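Local coordinates for protein UTP--glucose-1-phosphate uridylyltransferase YngB (Bacillus subtilis, PDB 7O2N) that catalyses the formation of UDP-glucose from UTP and glucose-1-phosphate, a step toward the glycolipids and glucosylated wall teichoic acid of Bacillus subtilis, at residues L142-D147 and R246-N251; E155-Q160 and I201-R206; L188-S193 and Q229-L234. One frame throughout, in Å; residues are numbered along the deposited sequence.

Interaction 1: L142-D147 and R246-N251; sequences LRQLMD and RLLEGN
In the GT-A-type alpha/beta core of this nucleotidyltransferase, Gln144 of helix 141-152 reaches across to Arg246, Leu248 and Glu249, where strand 244-247 runs out into a loop. Its CG stands anti to the carbonyl carbon (chi1 -59°) and the chain beyond is extended, carrying the amide to the far segment. OE1 accepts the backbone N-H of Glu249 in a nearly straight bond (167°), Glu249 N to Gln144 OE1 3.1 Å, using a lone pair in the carbonyl plane. The same oxygen sits 3.6 Å above the centre of one guanidinium face of Arg246, a placement in which positive charge probably steadies the carbonyl. Glutamine suits the spot because the same amide also carries a donor: NE2 bonds to Thr139 O. Replacing Gln144 by alanine removes the amide, which would probably leave the Glu249 N-H without this acceptor and Thr139 O without this donor, with a gap over the Arg246 guanidinium. Beside this polar reach, Leu145 CD1 meets Leu248 CD2 at 3.8 Å, both residues buried. Glu249 turns its carboxylate to the backbone amides of Glu138 and Thr139, tying the loop to the chain just ahead of the helix. Behind the contact, Leu145 also packs on strand 206-210, while the backbone of Arg246 pairs with strand 156-161, which sets the helix against the central sheet.

Interaction 2: E155-Q160 and I201-R206; sequences EVVGVQ and IAVMGR
Ile201 holds CG2 anti to its own backbone N, with CG1 anti to the carbonyl carbon (chi1 -60°), and this sets CG2 against Val159, 3.5 Å from Val159 CB, the two side chains crossing at about a right angle. In Val159 and Val203 alike CG1 is the branch anti to the carbonyl carbon, and these methyls meet on one face of the sheet, Val159 CG1 to Val203 CG1 4.0 Å. Val203 CG1 also touches Val157 CG1. Beta-branched residues suit the extended strands and bring methyls together on this face.

The backbones form an antiparallel pairing, although the short strand axes are turned to 123°. Val159 and Val203 are a non-hydrogen-bonded pair; Gln160 and Ala202, the hydrogen-bonded pair next to it, exchange two bonds, Gln160 N to Ala202 O 3.1 Å and Ala202 N to Gln160 O 3.0 Å. Gly158 then serves both sides of a corner. Its O accepts Met204 N at 2.7 Å, whereas Gly158 N gives its hydrogen to Arg206 O at 3.2 Å. Between them Gly205 takes up positive phi, a conformation easy for a residue without a beta carbon. A side chain at Gly158 would be directed toward Arg206, which is consistent with a glycine there.

Met204 CG lies near Gln160 CB, and Gln160 NE2 reaches Leu248 O. Arg206 leads its guanidinium away to salt bridges with Asp133 and Glu44. The register of strand 156-161 with strand 201-204 and the start of strand 206-210 is therefore set by directional main-chain bonds, and the side chains between these segments add chiefly water-excluding apolar packing.

Interaction 3: L188-S193 and Q229-L234; sequences LVEKPS and QLTDAL
Leu188, Glu190 and Thr231 bury the most surface where helix 230-240 packs on the end of strand 182-190, a helix-on-sheet contact of the alpha/beta nucleotidyltransferase fold. The short axes run nearly antiparallel, at 166°, and pass 8.2 Å apart. Alternation along the strand sends Leu188 and Glu190 to the helix side, while Val189 between them points away and packs on Pro198.

Leu188 supplies the apolar half. Its CD2 methyl lies 3.9 Å from Thr231 CG2 and also 3.9 Å from Leu234 CD1, so it is set against two residues spaced about one helical turn apart. A leucine suits the place because its chain carries a methyl far enough from the strand to reach both. Leu234 continues the apolar layer inward, onto Tyr207 and Leu209 of strand 206-210. The main chain of Leu188 is engaged as well, its O accepting a hydrogen bond from Arg235 NH1.

Glu190 supplies the polar half, near the more open edge. CG is anti to the backbone N (chi1 -174°) and the chain then bends at chi2, which brings the carboxylate to Thr231 and Gln229. There Thr231 OG1 donates a weak hydrogen bond to Glu190 OE2, at 3.2 Å. Threonine matches both neighbours: its methyl faces Leu188 and its hydroxyl faces the acid.

Gln229, which precedes Thr231 by two residues, brings its amide across the carboxylate, the two planes 21° apart. Its NE2 gives a hydrogen to Thr231 OG1 at 3.1 Å, nearly in the amide plane, so that one hydroxyl accepts from Gln229 and donates to Glu190.

Overall arrangement
All three contacts reach the same mixed sheet, but at different depths. Interaction 2 is the buried strand pairing and touches both of the others. Arg246 of interaction 1 probably hydrogen-bonds through its backbone to Val157 and Val159, placing strand 244-247 next to strand 156-161; Val157 CG2 meets Leu234 CD1 of interaction 3. Interactions 1 and 3 have centres about 20 Å apart and do not touch. Both set a helix against the sheet with leucine contacts beside a polar cluster, yet interaction 1 relies on a buried side-chain amide gripping backbone and interaction 3 on a weaker side-chain relay whose Glu190 and Gln229 are more exposed. Interaction 2 depends chiefly on main-chain bonds.

Interaction 1: L142-D147 and R246-N251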
loop_
_atom_site.group_PDB
_atom_site.type_symbol
_atom_site.label_atom_id
_atom_site.label_comp_id
_atom_site.label_asym_id
_atom_site.label_seq_id
_atom_site.Cartn_x
_atom_site.Cartn_y
_atom_site.Cartn_z
ATOM N N LEU A 142 2.913 -23.917 5.216
ATOM C CA LEU A 142 3.957 -24.332 6.148
ATOM C C LEU A 142 3.574 -25.613 6.888
ATOM O O LEU A 142 4.424 -26.490 7.043
ATOM C CB LEU A 142 4.266 -23.197 7.128
ATOM C CG LEU A 142 5.219 -23.535 8.270
ATOM C CD1 LEU A 142 6.643 -23.652 7.746
ATOM C CD2 LEU A 142 5.129 -22.452 9.340
ATOM N N ARG A 143 2.304 -25.706 7.328
ATOM C CA ARG A 143 1.785 -26.892 7.997
ATOM C C ARG A 143 2.172 -28.147 7.223
ATOM O O ARG A 143 2.479 -29.164 7.821
ATOM C CB ARG A 143 0.256 -26.889 7.998
ATOM C CG ARG A 143 -0.349 -28.052 8.765
ATOM C CD ARG A 143 -0.771 -27.485 10.096
ATOM N NE ARG A 143 -1.094 -28.500 11.082
ATOM C CZ ARG A 143 -0.255 -29.438 11.505
ATOM N NH1 ARG A 143 0.970 -29.508 11.024
ATOM N NH2 ARG A 143 -0.642 -30.292 12.431
ATOM N N GLN A 144 2.122 -28.052 5.886
ATOM C CA GLN A 144 2.391 -29.159 4.988
ATOM C C GLN A 144 3.858 -29.573 5.065
ATOM O O GLN A 144 4.138 -30.768 5.005
ATOM C CB GLN A 144 2.005 -28.797 3.554
ATOM C CG GLN A 144 0.539 -28.406 3.352
ATOM C CD GLN A 144 0.266 -27.972 1.928
ATOM O OE1 GLN A 144 1.040 -28.261 1.001
ATOM N NE2 GLN A 144 -0.834 -27.249 1.734
ATOM N N LEU A 145 4.776 -28.598 5.183
ATOM C CA LEU A 145 6.199 -28.868 5.369
ATOM C C LEU A 145 6.432 -29.557 6.707
ATOM O O LEU A 145 7.320 -30.412 6.817
ATOM C CB LEU A 145 6.981 -27.553 5.382
ATOM C CG LEU A 145 7.490 -27.057 4.040
ATOM C CD1 LEU A 145 6.478 -26.092 3.460
ATOM C CD2 LEU A 145 8.828 -26.360 4.213
ATOM N N MET A 146 5.647 -29.127 7.716
ATOM C CA MET A 146 5.807 -29.593 9.085
ATOM C C MET A 146 5.427 -31.075 9.155
ATOM O O MET A 146 6.022 -31.857 9.907
ATOM C CB MET A 146 4.951 -28.772 10.063
ATOM C CG MET A 146 5.573 -27.455 10.541
ATOM S SD MET A 146 4.320 -26.223 11.148
ATOM C CE MET A 146 3.739 -27.031 12.634
ATOM N N ASP A 147 4.445 -31.460 8.328
ATOM C CA ASP A 147 3.901 -32.805 8.345
ATOM C C ASP A 147 4.926 -33.773 7.766
ATOM O O ASP A 147 5.087 -34.878 8.289
ATOM C CB ASP A 147 2.475 -32.827 7.796
ATOM C CG ASP A 147 1.524 -32.143 8.753
ATOM O OD1 ASP A 147 2.013 -31.584 9.749
ATOM O OD2 ASP A 147 0.311 -32.172 8.508
ATOM N N ARG A 246 8.483 -31.033 0.154
ATOM C CA ARG A 246 7.057 -31.198 -0.050
ATOM C C ARG A 246 6.642 -30.431 -1.307
ATOM O O ARG A 246 7.019 -29.276 -1.483
ATOM C CB ARG A 246 6.298 -30.662 1.167
ATOM C CG ARG A 246 4.791 -30.584 0.966
ATOM C CD ARG A 246 4.263 -31.954 1.314
ATOM N NE ARG A 246 2.864 -31.943 1.698
ATOM C CZ ARG A 246 1.867 -31.894 0.835
ATOM N NH1 ARG A 246 2.141 -31.843 -0.457
ATOM N NH2 ARG A 246 0.612 -31.902 1.256
ATOM N N LEU A 247 5.873 -31.085 -2.189
ATOM C CA LEU A 247 5.136 -30.359 -3.208
ATOM C C LEU A 247 3.930 -29.739 -2.513
ATOM O O LEU A 247 3.248 -30.396 -1.732
ATOM C CB LEU A 247 4.713 -31.311 -4.326
ATOM C CG LEU A 247 4.237 -30.647 -5.622
ATOM C CD1 LEU A 247 5.386 -30.317 -6.582
ATOM C CD2 LEU A 247 3.195 -31.523 -6.298
ATOM N N LEU A 248 3.720 -28.447 -2.761
ATOM C CA LEU A 248 2.747 -27.687 -2.004
ATOM C C LEU A 248 1.414 -27.667 -2.743
ATOM O O LEU A 248 1.350 -27.377 -3.940
ATOM C CB LEU A 248 3.295 -26.271 -1.819
ATOM C CG LEU A 248 4.519 -26.158 -0.915
ATOM C CD1 LEU A 248 5.268 -24.864 -1.169
ATOM C CD2 LEU A 248 4.112 -26.251 0.540
ATOM N N GLU A 249 0.344 -27.854 -1.974
ATOM C CA GLU A 249 -0.991 -28.025 -2.504
ATOM C C GLU A 249 -1.542 -26.743 -3.132
ATOM O O GLU A 249 -2.097 -26.813 -4.230
ATOM C CB GLU A 249 -1.897 -28.700 -1.474
ATOM C CG GLU A 249 -3.351 -28.274 -1.554
ATOM C CD GLU A 249 -3.878 -27.493 -0.361
ATOM O OE1 GLU A 249 -3.680 -27.949 0.782
ATOM O OE2 GLU A 249 -4.508 -26.449 -0.581
ATOM N N GLY A 250 -1.397 -25.586 -2.478
ATOM C CA GLY A 250 -2.275 -24.458 -2.796
ATOM C C GLY A 250 -1.925 -23.621 -4.038
ATOM O O GLY A 250 -1.017 -23.936 -4.814
ATOM N N ASN A 251 -2.643 -22.500 -4.181
ATOM C CA ASN A 251 -2.457 -21.553 -5.271
ATOM C C ASN A 251 -1.542 -20.422 -4.845
ATOM O O ASN A 251 -1.779 -19.802 -3.808
ATOM C CB ASN A 251 -3.765 -20.905 -5.708
ATOM C CG ASN A 251 -4.494 -21.779 -6.700
ATOM O OD1 ASN A 251 -3.889 -22.246 -7.673
ATOM N ND2 ASN A 251 -5.763 -22.046 -6.428
#

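Interaction 2: E155-Q160 and I201-R206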
loop_
_atom_site.group_PDB
_atom_site.type_symbol
_atom_site.label_atom_id
_atom_site.label_comp_id
_atom_site.label_asym_id
_atom_site.label_seq_id
_atom_site.Cartn_x
_atom_site.Cartn_y
_atom_site.Cartn_z
ATOM N N GLU A 155 15.784 -31.755 7.359
ATOM C CA GLU A 155 15.539 -30.432 6.801
ATOM C C GLU A 155 14.614 -30.589 5.596
ATOM O O GLU A 155 15.022 -31.150 4.587
ATOM C CB GLU A 155 16.862 -29.770 6.398
ATOM C CG GLU A 155 17.672 -29.187 7.553
ATOM C CD GLU A 155 18.404 -30.135 8.501
ATOM O OE1 GLU A 155 18.438 -31.361 8.226
ATOM O OE2 GLU A 155 18.940 -29.644 9.534
ATOM N N VAL A 156 13.366 -30.122 5.732
ATOM C CA VAL A 156 12.369 -30.149 4.671
ATOM C C VAL A 156 12.271 -28.777 3.989
ATOM O O VAL A 156 12.365 -27.737 4.632
ATOM C CB VAL A 156 11.001 -30.706 5.141
ATOM C CG1 VAL A 156 10.980 -31.173 6.590
ATOM C CG2 VAL A 156 9.803 -29.827 4.808
ATOM N N VAL A 157 12.104 -28.795 2.661
ATOM C CA VAL A 157 11.968 -27.607 1.825
ATOM C C VAL A 157 10.575 -27.628 1.187
ATOM O O VAL A 157 10.039 -28.689 0.889
ATOM C CB VAL A 157 13.084 -27.561 0.757
ATOM C CG1 VAL A 157 12.555 -27.138 -0.588
ATOM C CG2 VAL A 157 14.264 -26.690 1.140
ATOM N N GLY A 158 9.989 -26.445 0.977
ATOM C CA GLY A 158 8.702 -26.287 0.315
ATOM C C GLY A 158 8.872 -25.922 -1.162
ATOM O O GLY A 158 9.560 -24.953 -1.495
ATOM N N VAL A 159 8.238 -26.718 -2.041
ATOM C CA VAL A 159 8.474 -26.635 -3.477
ATOM C C VAL A 159 7.162 -26.636 -4.262
ATOM O O VAL A 159 6.094 -27.048 -3.781
ATOM C CB VAL A 159 9.436 -27.722 -4.000
ATOM C CG1 VAL A 159 10.871 -27.461 -3.573
ATOM C CG2 VAL A 159 8.986 -29.148 -3.664
ATOM N N GLN A 160 7.301 -26.127 -5.495
ATOM C CA GLN A 160 6.320 -26.177 -6.573
ATOM C C GLN A 160 7.077 -26.104 -7.907
ATOM O O GLN A 160 8.213 -25.622 -7.975
ATOM C CB GLN A 160 5.310 -25.034 -6.421
ATOM C CG GLN A 160 4.171 -25.335 -5.462
ATOM C CD GLN A 160 3.135 -24.247 -5.544
ATOM O OE1 GLN A 160 3.411 -23.185 -6.105
ATOM N NE2 GLN A 160 1.936 -24.505 -5.024
ATOM N N ILE A 201 11.752 -27.834 -10.509
ATOM C CA ILE A 201 11.155 -27.726 -9.182
ATOM C C ILE A 201 11.906 -26.695 -8.331
ATOM O O ILE A 201 13.068 -26.902 -7.966
ATOM C CB ILE A 201 11.136 -29.099 -8.482
ATOM C CG1 ILE A 201 10.326 -30.147 -9.251
ATOM C CG2 ILE A 201 10.702 -28.972 -7.030
ATOM C CD1 ILE A 201 8.880 -30.255 -8.839
ATOM N N ALA A 202 11.191 -25.625 -7.947
ATOM C CA ALA A 202 11.765 -24.481 -7.247
ATOM C C ALA A 202 11.251 -24.379 -5.805
ATOM O O ALA A 202 10.099 -24.744 -5.508
ATOM C CB ALA A 202 11.478 -23.222 -8.027
ATOM N N VAL A 203 12.133 -23.891 -4.912
ATOM C CA VAL A 203 11.808 -23.758 -3.495
ATOM C C VAL A 203 11.096 -22.425 -3.294
ATOM O O VAL A 203 11.559 -21.396 -3.795
ATOM C CB VAL A 203 13.035 -23.893 -2.565
ATOM C CG1 VAL A 203 13.969 -25.007 -3.030
ATOM C CG2 VAL A 203 13.803 -22.577 -2.436
ATOM N N MET A 204 9.998 -22.464 -2.526
ATOM C CA MET A 204 9.100 -21.322 -2.440
ATOM C C MET A 204 9.162 -20.668 -1.057
ATOM O O MET A 204 8.147 -20.635 -0.343
ATOM C CB MET A 204 7.662 -21.723 -2.799
ATOM C CG MET A 204 7.552 -22.481 -4.126
ATOM S SD MET A 204 7.630 -21.468 -5.640
ATOM C CE MET A 204 8.900 -20.281 -5.204
ATOM N N GLY A 205 10.367 -20.158 -0.715
ATOM C CA GLY A 205 10.721 -19.548 0.562
ATOM C C GLY A 205 9.955 -20.106 1.766
ATOM O O GLY A 205 9.429 -19.367 2.593
ATOM N N ARG A 206 9.874 -21.434 1.848
ATOM C CA ARG A 206 9.398 -22.115 3.042
ATOM C C ARG A 206 10.432 -23.176 3.399
ATOM O O ARG A 206 10.948 -23.846 2.511
ATOM C CB ARG A 206 7.991 -22.655 2.813
ATOM C CG ARG A 206 6.980 -21.541 2.636
ATOM C CD ARG A 206 5.557 -22.049 2.518
ATOM N NE ARG A 206 4.640 -20.956 2.212
ATOM C CZ ARG A 206 4.651 -20.230 1.086
ATOM N NH1 ARG A 206 5.558 -20.437 0.135
ATOM N NH2 ARG A 206 3.754 -19.271 0.941
#

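Interaction 3: L188-S193 and Q229-L234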
loop_
_atom_site.group_PDB
_atom_site.type_symbol
_atom_site.label_atom_id
_atom_site.label_comp_id
_atom_site.label_asym_id
_atom_site.label_seq_id
_atom_site.Cartn_x
_atom_site.Cartn_y
_atom_site.Cartn_z
ATOM N N LEU A 188 21.074 -29.240 -4.548
ATOM C CA LEU A 188 20.389 -27.968 -4.659
ATOM C C LEU A 188 21.315 -26.991 -5.355
ATOM O O LEU A 188 22.478 -26.908 -4.980
ATOM C CB LEU A 188 20.116 -27.477 -3.236
ATOM C CG LEU A 188 18.673 -27.058 -2.994
ATOM C CD1 LEU A 188 17.708 -28.071 -3.580
ATOM C CD2 LEU A 188 18.402 -26.870 -1.512
ATOM N N VAL A 189 20.797 -26.255 -6.346
ATOM C CA VAL A 189 21.564 -25.134 -6.876
ATOM C C VAL A 189 20.722 -23.862 -6.858
ATOM O O VAL A 189 19.529 -23.876 -7.178
ATOM C CB VAL A 189 22.225 -25.375 -8.252
ATOM C CG1 VAL A 189 21.222 -25.709 -9.351
ATOM C CG2 VAL A 189 23.077 -24.182 -8.679
ATOM N N GLU A 190 21.405 -22.775 -6.479
ATOM C CA GLU A 190 20.807 -21.463 -6.318
ATOM C C GLU A 190 20.760 -20.783 -7.674
ATOM O O GLU A 190 21.792 -20.547 -8.287
ATOM C CB GLU A 190 21.609 -20.632 -5.313
ATOM C CG GLU A 190 20.980 -19.294 -4.954
ATOM C CD GLU A 190 19.574 -19.230 -4.364
ATOM O OE1 GLU A 190 19.053 -18.105 -4.268
ATOM O OE2 GLU A 190 18.984 -20.278 -4.034
ATOM N N LYS A 191 19.538 -20.480 -8.102
ATOM C CA LYS A 191 19.234 -19.820 -9.358
ATOM C C LYS A 191 20.238 -20.168 -10.464
ATOM O O LYS A 191 21.066 -19.347 -10.837
ATOM C CB LYS A 191 18.824 -18.359 -9.143
ATOM C CG LYS A 191 19.682 -17.469 -8.249
ATOM C CD LYS A 191 19.419 -15.972 -8.498
ATOM C CE LYS A 191 20.579 -15.036 -8.182
ATOM N NZ LYS A 191 21.713 -15.115 -9.140
ATOM N N PRO A 192 20.176 -21.401 -11.024
ATOM C CA PRO A 192 21.024 -21.816 -12.146
ATOM C C PRO A 192 20.486 -21.385 -13.508
ATOM O O PRO A 192 19.298 -21.082 -13.627
ATOM C CB PRO A 192 20.875 -23.343 -12.111
ATOM C CG PRO A 192 19.467 -23.556 -11.624
ATOM C CD PRO A 192 19.281 -22.480 -10.581
ATOM N N SER A 193 21.369 -21.404 -14.523
ATOM C CA SER A 193 21.013 -21.166 -15.916
ATOM C C SER A 193 20.142 -22.314 -16.423
ATOM O O SER A 193 20.356 -23.456 -16.031
ATOM C CB SER A 193 22.243 -21.008 -16.768
ATOM O OG SER A 193 23.088 -19.987 -16.261
ATOM N N GLN A 229 24.958 -17.587 1.925
ATOM C CA GLN A 229 23.791 -18.111 1.233
ATOM C C GLN A 229 23.209 -19.294 2.021
ATOM O O GLN A 229 23.950 -20.151 2.490
ATOM C CB GLN A 229 24.211 -18.485 -0.191
ATOM C CG GLN A 229 23.067 -18.923 -1.085
ATOM C CD GLN A 229 22.129 -17.760 -1.267
ATOM O OE1 GLN A 229 22.572 -16.627 -1.461
ATOM N NE2 GLN A 229 20.836 -18.030 -1.165
ATOM N N LEU A 230 21.875 -19.362 2.154
ATOM C CA LEU A 230 21.245 -20.377 2.996
ATOM C C LEU A 230 21.218 -21.719 2.271
ATOM O O LEU A 230 21.083 -22.782 2.881
ATOM C CB LEU A 230 19.834 -19.918 3.404
ATOM C CG LEU A 230 18.863 -20.988 3.923
ATOM C CD1 LEU A 230 19.381 -21.716 5.153
ATOM C CD2 LEU A 230 17.502 -20.390 4.232
ATOM N N THR A 231 21.335 -21.651 0.947
ATOM C CA THR A 231 21.218 -22.837 0.118
ATOM C C THR A 231 22.455 -23.709 0.319
ATOM O O THR A 231 22.349 -24.926 0.460
ATOM C CB THR A 231 20.989 -22.437 -1.340
ATOM O OG1 THR A 231 20.456 -21.112 -1.325
ATOM C CG2 THR A 231 20.002 -23.342 -2.038
ATOM N N ASP A 232 23.623 -23.059 0.382
ATOM C CA ASP A 232 24.901 -23.742 0.528
ATOM C C ASP A 232 24.931 -24.583 1.804
ATOM O O ASP A 232 25.644 -25.584 1.878
ATOM C CB ASP A 232 26.054 -22.744 0.402
ATOM C CG ASP A 232 25.999 -21.936 -0.891
ATOM O OD1 ASP A 232 25.061 -22.149 -1.710
ATOM O OD2 ASP A 232 26.872 -21.070 -1.064
ATOM N N ALA A 233 24.131 -24.183 2.796
ATOM C CA ALA A 233 24.077 -24.894 4.059
ATOM C C ALA A 233 23.131 -26.079 3.930
ATOM O O ALA A 233 23.192 -27.036 4.696
ATOM C CB ALA A 233 23.653 -23.976 5.171
ATOM N N LEU A 234 22.239 -25.997 2.953
ATOM C CA LEU A 234 21.434 -27.161 2.641
ATOM C C LEU A 234 22.283 -28.128 1.815
ATOM O O LEU A 234 22.119 -29.339 1.908
ATOM C CB LEU A 234 20.138 -26.713 1.951
ATOM C CG LEU A 234 19.171 -25.926 2.843
ATOM C CD1 LEU A 234 17.979 -25.430 2.053
ATOM C CD2 LEU A 234 18.690 -26.769 4.014
#